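Long-range contact in nickel ABC transporter (Nickel-binding protein) (Bacillus halodurans, PDB 3T66), which probably binds its solute, perhaps nickel or a peptide, outside the membrane and delivers it to an ABC-type importer: residues 35-47 with 153-165. Sequence-based numbering, arbitrary orientation.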
ATOM      1  N   ILE A  35      13.615  -4.958  -4.741  1.00 56.57           N
ATOM      2  CA  ILE A  35      14.802  -4.967  -3.947  1.00 54.60           C
ATOM      3  C   ILE A  35      15.804  -3.968  -4.480  1.00 53.18           C
ATOM      4  O   ILE A  35      16.437  -3.269  -3.706  1.00 53.20           O
ATOM      5  CB  ILE A  35      15.339  -6.376  -3.879  1.00 54.61           C
ATOM      6  CG1 ILE A  35      14.197  -7.291  -3.338  1.00 55.53           C
ATOM      7  CG2 ILE A  35      16.689  -6.408  -3.157  1.00 54.99           C
ATOM      8  CD1 ILE A  35      14.449  -8.170  -2.056  1.00 54.31           C
ATOM      9  N   PRO A  36      15.918  -3.848  -5.803  1.00 51.89           N
ATOM     10  CA  PRO A  36      16.837  -2.817  -6.294  1.00 50.86           C
ATOM     11  C   PRO A  36      16.659  -1.478  -5.609  1.00 50.02           C
ATOM     12  O   PRO A  36      17.629  -0.909  -5.090  1.00 50.73           O
ATOM     13  CB  PRO A  36      16.472  -2.725  -7.759  1.00 50.76           C
ATOM     14  CG  PRO A  36      16.170  -4.184  -8.095  1.00 51.14           C
ATOM     15  CD  PRO A  36      15.456  -4.732  -6.889  1.00 51.41           C
ATOM     16  N   VAL A  37      15.429  -0.993  -5.576  1.00 48.86           N
ATOM     17  CA  VAL A  37      15.129   0.269  -4.924  1.00 47.44           C
ATOM     18  C   VAL A  37      15.281   0.152  -3.409  1.00 46.50           C
ATOM     19  O   VAL A  37      15.800   1.084  -2.762  1.00 45.61           O
ATOM     20  CB  VAL A  37      13.736   0.794  -5.320  1.00 47.58           C
ATOM     21  CG1 VAL A  37      13.336   2.029  -4.501  1.00 47.22           C
ATOM     22  CG2 VAL A  37      13.729   1.137  -6.775  1.00 47.30           C
ATOM     23  N   ARG A  38      14.868  -0.985  -2.857  1.00 45.46           N
ATOM     24  CA  ARG A  38      14.955  -1.189  -1.404  1.00 45.78           C
ATOM     25  C   ARG A  38      16.384  -1.163  -0.840  1.00 45.21           C
ATOM     26  O   ARG A  38      16.636  -0.669   0.272  1.00 45.46           O
ATOM     27  CB  ARG A  38      14.186  -2.424  -0.968  1.00 45.49           C
ATOM     28  CG  ARG A  38      12.700  -2.195  -1.151  1.00 49.05           C
ATOM     29  CD  ARG A  38      11.849  -3.408  -0.840  1.00 52.53           C
ATOM     30  NE  ARG A  38      10.498  -3.249  -1.384  1.00 54.65           N
ATOM     31  CZ  ARG A  38       9.401  -3.793  -0.866  1.00 54.54           C
ATOM     32  NH1 ARG A  38       9.474  -4.507   0.233  1.00 55.39           N
ATOM     33  NH2 ARG A  38       8.224  -3.590  -1.425  1.00 53.43           N
ATOM     34  N   ALA A  39      17.324  -1.639  -1.634  1.00 44.40           N
ATOM     35  CA  ALA A  39      18.689  -1.718  -1.185  1.00 44.03           C
ATOM     36  C   ALA A  39      19.426  -0.479  -1.606  1.00 43.63           C
ATOM     37  O   ALA A  39      20.597  -0.327  -1.302  1.00 43.29           O
ATOM     38  CB  ALA A  39      19.367  -2.965  -1.744  1.00 43.85           C
ATOM     39  N   GLY A  40      18.745   0.395  -2.330  1.00 43.53           N
ATOM     40  CA  GLY A  40      19.309   1.698  -2.684  1.00 43.38           C
ATOM     41  C   GLY A  40      20.283   1.623  -3.847  1.00 43.09           C
ATOM     42  O   GLY A  40      21.253   2.388  -3.901  1.00 43.17           O
ATOM     43  N   ILE A  41      20.026   0.710  -4.778  1.00 42.56           N
ATOM     44  CA  ILE A  41      20.800   0.675  -6.014  1.00 42.88           C
ATOM     45  C   ILE A  41      20.210   1.666  -7.020  1.00 43.38           C
ATOM     46  O   ILE A  41      20.922   2.295  -7.838  1.00 43.48           O
ATOM     47  CB  ILE A  41      20.794  -0.741  -6.644  1.00 42.55           C
ATOM     48  CG1 ILE A  41      21.435  -1.733  -5.685  1.00 43.55           C
ATOM     49  CG2 ILE A  41      21.548  -0.752  -7.923  1.00 39.76           C
ATOM     50  CD1 ILE A  41      20.845  -3.083  -5.710  1.00 45.26           C
ATOM     51  N   THR A  42      18.902   1.822  -6.901  1.00 43.18           N
ATOM     52  CA  THR A  42      18.068   2.198  -8.008  1.00 43.66           C
ATOM     53  C   THR A  42      16.961   3.104  -7.490  1.00 43.09           C
ATOM     54  O   THR A  42      16.560   2.969  -6.327  1.00 43.68           O
ATOM     55  CB  THR A  42      17.553   0.868  -8.657  1.00 44.50           C
ATOM     56  OG1 THR A  42      18.214   0.656  -9.906  1.00 45.43           O
ATOM     57  CG2 THR A  42      16.047   0.843  -8.896  1.00 44.41           C
ATOM     58  N   GLU A  43      16.498   4.029  -8.336  1.00 42.35           N
ATOM     59  CA  GLU A  43      15.497   5.049  -7.975  1.00 41.89           C
ATOM     60  C   GLU A  43      14.528   5.375  -9.107  1.00 41.58           C
ATOM     61  O   GLU A  43      14.730   4.973 -10.240  1.00 42.18           O
ATOM     62  CB  GLU A  43      16.217   6.329  -7.601  1.00 41.89           C
ATOM     63  CG  GLU A  43      17.237   6.128  -6.528  1.00 43.47           C
ATOM     64  CD  GLU A  43      18.165   7.307  -6.360  1.00 48.72           C
ATOM     65  OE1 GLU A  43      18.556   7.912  -7.382  1.00 52.31           O
ATOM     66  OE2 GLU A  43      18.511   7.636  -5.204  1.00 50.44           O
ATOM     67  N   THR A  44      13.509   6.171  -8.842  1.00 41.29           N
ATOM     68  CA  THR A  44      12.435   6.306  -9.820  1.00 41.06           C
ATOM     69  C   THR A  44      12.363   7.754 -10.215  1.00 41.03           C
ATOM     70  O   THR A  44      12.999   8.572  -9.559  1.00 41.71           O
ATOM     71  CB  THR A  44      11.104   5.883  -9.184  1.00 41.37           C
ATOM     72  OG1 THR A  44      11.011   6.529  -7.916  1.00 40.31           O
ATOM     73  CG2 THR A  44      11.020   4.318  -8.997  1.00 39.38           C
ATOM     74  N   LEU A  45      11.601   8.093 -11.249  1.00 40.63           N
ATOM     75  CA  LEU A  45      11.451   9.496 -11.624  1.00 41.43           C
ATOM     76  C   LEU A  45      10.726  10.316 -10.561  1.00 42.23           C
ATOM     77  O   LEU A  45      10.891  11.541 -10.407  1.00 42.32           O
ATOM     78  CB  LEU A  45      10.714   9.632 -12.950  1.00 41.47           C
ATOM     79  CG  LEU A  45      11.273   8.926 -14.201  1.00 42.68           C
ATOM     80  CD1 LEU A  45      10.399   9.091 -15.449  1.00 43.30           C
ATOM     81  CD2 LEU A  45      12.637   9.415 -14.516  1.00 43.29           C
ATOM     82  N   VAL A  46       9.941   9.627  -9.775  1.00 43.40           N
ATOM     83  CA  VAL A  46       9.006  10.313  -8.944  1.00 44.54           C
ATOM     84  C   VAL A  46       8.829   9.430  -7.751  1.00 45.08           C
ATOM     85  O   VAL A  46       9.033   8.258  -7.887  1.00 45.89           O
ATOM     86  CB  VAL A  46       7.782  10.538  -9.788  1.00 44.08           C
ATOM     87  CG1 VAL A  46       6.583  10.117  -9.123  1.00 45.04           C
ATOM     88  CG2 VAL A  46       7.710  11.979 -10.135  1.00 45.48           C
ATOM     89  N   ARG A  47       8.530   9.992  -6.587  1.00 46.73           N
ATOM     90  CA  ARG A  47       8.466   9.244  -5.312  1.00 48.59           C
ATOM     91  C   ARG A  47       7.295   9.716  -4.505  1.00 49.26           C
ATOM     92  O   ARG A  47       6.710  10.718  -4.805  1.00 49.50           O
ATOM     93  CB  ARG A  47       9.746   9.423  -4.451  1.00 48.91           C
ATOM     94  CG  ARG A  47      10.259  10.898  -4.288  1.00 51.55           C
ATOM     95  CD  ARG A  47      11.450  11.028  -3.351  1.00 55.37           C
ATOM     96  NE  ARG A  47      11.111  10.520  -2.016  1.00 61.45           N
ATOM     97  CZ  ARG A  47      11.705   9.500  -1.374  1.00 63.34           C
ATOM     98  NH1 ARG A  47      12.733   8.835  -1.890  1.00 63.59           N
ATOM     99  NH2 ARG A  47      11.280   9.158  -0.163  1.00 63.52           N
ATOM    100  N   THR A 153      20.337  -9.294 -14.417  1.00 56.45           N
ATOM    101  CA  THR A 153      20.018 -10.194 -13.334  1.00 56.87           C
ATOM    102  C   THR A 153      20.920  -9.973 -12.136  1.00 57.08           C
ATOM    103  O   THR A 153      20.461 -10.039 -10.989  1.00 56.58           O
ATOM    104  CB  THR A 153      20.134 -11.678 -13.738  1.00 57.43           C
ATOM    105  OG1 THR A 153      19.263 -11.929 -14.847  1.00 58.19           O
ATOM    106  CG2 THR A 153      19.746 -12.598 -12.583  1.00 55.60           C
ATOM    107  N   ASN A 154      22.193  -9.706 -12.390  1.00 57.63           N
ATOM    108  CA  ASN A 154      23.167  -9.766 -11.306  1.00 58.57           C
ATOM    109  C   ASN A 154      23.901  -8.463 -11.055  1.00 58.64           C
ATOM    110  O   ASN A 154      24.712  -8.381 -10.123  1.00 59.10           O
ATOM    111  CB  ASN A 154      24.204 -10.853 -11.577  1.00 58.96           C
ATOM    112  CG  ASN A 154      23.615 -12.077 -12.244  1.00 61.23           C
ATOM    113  OD1 ASN A 154      22.868 -12.839 -11.607  1.00 64.47           O
ATOM    114  ND2 ASN A 154      23.949 -12.286 -13.534  1.00 59.84           N
ATOM    115  N   HIS A 155      23.639  -7.453 -11.878  1.00 57.84           N
ATOM    116  CA  HIS A 155      24.433  -6.240 -11.820  1.00 57.06           C
ATOM    117  C   HIS A 155      23.736  -5.042 -12.456  1.00 55.42           C
ATOM    118  O   HIS A 155      24.131  -4.587 -13.526  1.00 55.91           O
ATOM    119  CB  HIS A 155      25.785  -6.468 -12.481  1.00 57.54           C
ATOM    120  CG  HIS A 155      26.895  -5.696 -11.847  1.00 60.98           C
ATOM    121  ND1 HIS A 155      26.860  -4.325 -11.706  1.00 62.84           N
ATOM    122  CD2 HIS A 155      28.079  -6.100 -11.321  1.00 64.44           C
ATOM    123  CE1 HIS A 155      27.972  -3.914 -11.118  1.00 63.74           C
ATOM    124  NE2 HIS A 155      28.724  -4.973 -10.869  1.00 65.24           N
ATOM    125  N   PRO A 156      22.684  -4.538 -11.801  1.00 53.70           N
ATOM    126  CA  PRO A 156      21.996  -3.322 -12.241  1.00 52.12           C
ATOM    127  C   PRO A 156      22.750  -2.005 -11.940  1.00 50.92           C
ATOM    128  O   PRO A 156      23.223  -1.765 -10.839  1.00 50.34           O
ATOM    129  CB  PRO A 156      20.657  -3.380 -11.479  1.00 52.01           C
ATOM    130  CG  PRO A 156      20.868  -4.312 -10.338  1.00 52.62           C
ATOM    131  CD  PRO A 156      21.968  -5.252 -10.717  1.00 53.66           C
ATOM    132  N   VAL A 157      22.875  -1.132 -12.922  1.00 49.88           N
ATOM    133  CA  VAL A 157      23.594   0.101 -12.640  1.00 48.64           C
ATOM    134  C   VAL A 157      22.656   1.261 -12.659  1.00 47.18           C
ATOM    135  O   VAL A 157      22.211   1.686 -13.721  1.00 46.95           O
ATOM    136  CB  VAL A 157      24.839   0.283 -13.535  1.00 48.78           C
ATOM    137  CG1 VAL A 157      25.195   1.763 -13.701  1.00 48.47           C
ATOM    138  CG2 VAL A 157      25.978  -0.433 -12.867  1.00 49.66           C
ATOM    139  N   GLY A 158      22.340   1.741 -11.463  1.00 46.06           N
ATOM    140  CA  GLY A 158      21.340   2.775 -11.297  1.00 44.68           C
ATOM    141  C   GLY A 158      21.905   4.004 -10.654  1.00 44.10           C
ATOM    142  O   GLY A 158      23.120   4.189 -10.608  1.00 44.16           O
ATOM    143  N   THR A 159      21.021   4.830 -10.125  1.00 43.53           N
ATOM    144  CA  THR A 159      21.432   6.097  -9.582  1.00 43.07           C
ATOM    145  C   THR A 159      21.435   6.119  -8.056  1.00 42.70           C
ATOM    146  O   THR A 159      21.683   7.157  -7.437  1.00 42.71           O
ATOM    147  CB  THR A 159      20.573   7.214 -10.132  1.00 42.59           C
ATOM    148  OG1 THR A 159      19.263   7.058  -9.608  1.00 44.76           O
ATOM    149  CG2 THR A 159      20.493   7.117 -11.631  1.00 42.02           C
ATOM    150  N   GLY A 160      21.193   4.976  -7.435  1.00 42.82           N
ATOM    151  CA  GLY A 160      21.185   4.937  -5.966  1.00 42.08           C
ATOM    152  C   GLY A 160      22.506   5.314  -5.305  1.00 41.93           C
ATOM    153  O   GLY A 160      23.590   5.243  -5.904  1.00 41.79           O
ATOM    154  N   PRO A 161      22.421   5.702  -4.047  1.00 41.41           N
ATOM    155  CA  PRO A 161      23.536   5.856  -3.148  1.00 41.10           C
ATOM    156  C   PRO A 161      24.327   4.546  -2.897  1.00 40.86           C
ATOM    157  O   PRO A 161      25.366   4.587  -2.227  1.00 41.59           O
ATOM    158  CB  PRO A 161      22.829   6.218  -1.844  1.00 41.15           C
ATOM    159  CG  PRO A 161      21.590   5.405  -1.899  1.00 39.98           C
ATOM    160  CD  PRO A 161      21.152   5.732  -3.315  1.00 41.08           C
ATOM    161  N   PHE A 162      23.866   3.391  -3.355  1.00 40.11           N
ATOM    162  CA  PHE A 162      24.719   2.192  -3.159  1.00 40.76           C
ATOM    163  C   PHE A 162      24.903   1.453  -4.422  1.00 42.01           C
ATOM    164  O   PHE A 162      23.944   1.094  -5.084  1.00 43.16           O
ATOM    165  CB  PHE A 162      24.251   1.253  -2.020  1.00 39.10           C
ATOM    166  CG  PHE A 162      24.363   1.884  -0.718  1.00 36.80           C
ATOM    167  CD1 PHE A 162      25.582   2.013  -0.120  1.00 39.05           C
ATOM    168  CD2 PHE A 162      23.289   2.496  -0.153  1.00 37.21           C
ATOM    169  CE1 PHE A 162      25.721   2.698   1.062  1.00 40.51           C
ATOM    170  CE2 PHE A 162      23.397   3.194   1.039  1.00 40.06           C
ATOM    171  CZ  PHE A 162      24.612   3.302   1.647  1.00 41.66           C
ATOM    172  N   ALA A 163      26.138   1.241  -4.792  1.00 43.15           N
ATOM    173  CA  ALA A 163      26.339   0.431  -5.946  1.00 45.22           C
ATOM    174  C   ALA A 163      26.511  -1.038  -5.523  1.00 46.62           C
ATOM    175  O   ALA A 163      26.888  -1.358  -4.396  1.00 45.97           O
ATOM    176  CB  ALA A 163      27.507   0.923  -6.771  1.00 44.52           C
ATOM    177  N   LEU A 164      26.227  -1.921  -6.475  1.00 48.75           N
ATOM    178  CA  LEU A 164      26.234  -3.336  -6.241  1.00 50.02           C
ATOM    179  C   LEU A 164      27.657  -3.857  -6.302  1.00 50.44           C
ATOM    180  O   LEU A 164      28.359  -3.586  -7.247  1.00 50.53           O
ATOM    181  CB  LEU A 164      25.358  -3.986  -7.295  1.00 49.86           C
ATOM    182  CG  LEU A 164      25.229  -5.495  -7.223  1.00 51.34           C
ATOM    183  CD1 LEU A 164      24.729  -5.964  -5.877  1.00 51.64           C
ATOM    184  CD2 LEU A 164      24.221  -5.804  -8.299  1.00 54.77           C
ATOM    185  N   GLU A 165      28.082  -4.591  -5.285  1.00 51.41           N
ATOM    186  CA  GLU A 165      29.435  -5.120  -5.270  1.00 52.39           C
ATOM    187  C   GLU A 165      29.427  -6.556  -5.749  1.00 52.42           C
ATOM    188  O   GLU A 165      30.279  -6.924  -6.539  1.00 51.77           O
ATOM    189  CB  GLU A 165      30.045  -5.052  -3.865  1.00 52.34           C
ATOM    190  CG  GLU A 165      31.561  -5.150  -3.839  1.00 55.87           C
ATOM    191  CD  GLU A 165      32.082  -6.009  -2.684  1.00 60.56           C
ATOM    192  OE1 GLU A 165      31.993  -7.264  -2.761  1.00 60.67           O
ATOM    193  OE2 GLU A 165      32.596  -5.421  -1.699  1.00 62.97           O
TER
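The torsions of Glu-43 and Thr-159 bring the two side chains together: the glutamate sets CG beside its own backbone N (chi1 -55°) and runs extended beyond it, while the threonine turns OG1 between its backbone N and carbonyl carbon. That brings Thr-159 OG1 to Glu-43 OE1 as a hydrogen-bond donor, though the modelled separation is very short and its exact length doubtful at this resolution. The same carboxylate oxygen also accepts from Trp-182 NE1, and OE2 takes the hydroxyl of Tyr-181, so both oxygens of this buried group have donors and the carboxylate is fixed in its rotation. Three neutral donors would be expected to help it carry a negative charge. An alanine in place of Glu-43 would probably leave the Thr-159 hydroxyl and the Trp-182 and Tyr-181 donors without the carboxylate they share.

Beside this polar group the two backbones are joined directly. Phe-162 N gives its hydrogen to Gly-40 O at 2.9 Å, and Gly-160 N donates to Ile-41 O at 2.7 Å. Gln-82 NE2 is a second donor to Ile-41 O. A CB on Gly-160 would probably run into Gly-40 O, and one on Gly-158 into Ile-41 O. Ile-41 CG2 lies 3.5 Å from Pro-156 O, and its CA-H points at Phe-162 O with 166° at the hydrogen.

In this family 5 solute-binding protein, loop 153-161 joins the helix end, and the Phe-162 side chain is about 11 Å from the bound calcium ion. Gly-40, with positive phi, closes helix 35-38 in a Schellman motif, and this helix end packs against the approach to strand 162-168. Phe-162 and Ile-41 both rest on Leu-175 of the adjoining antiparallel strand 172-177, while Ala-39 and Phe-162 reach strand 190-195 at Phe-193 and Val-191, respectively.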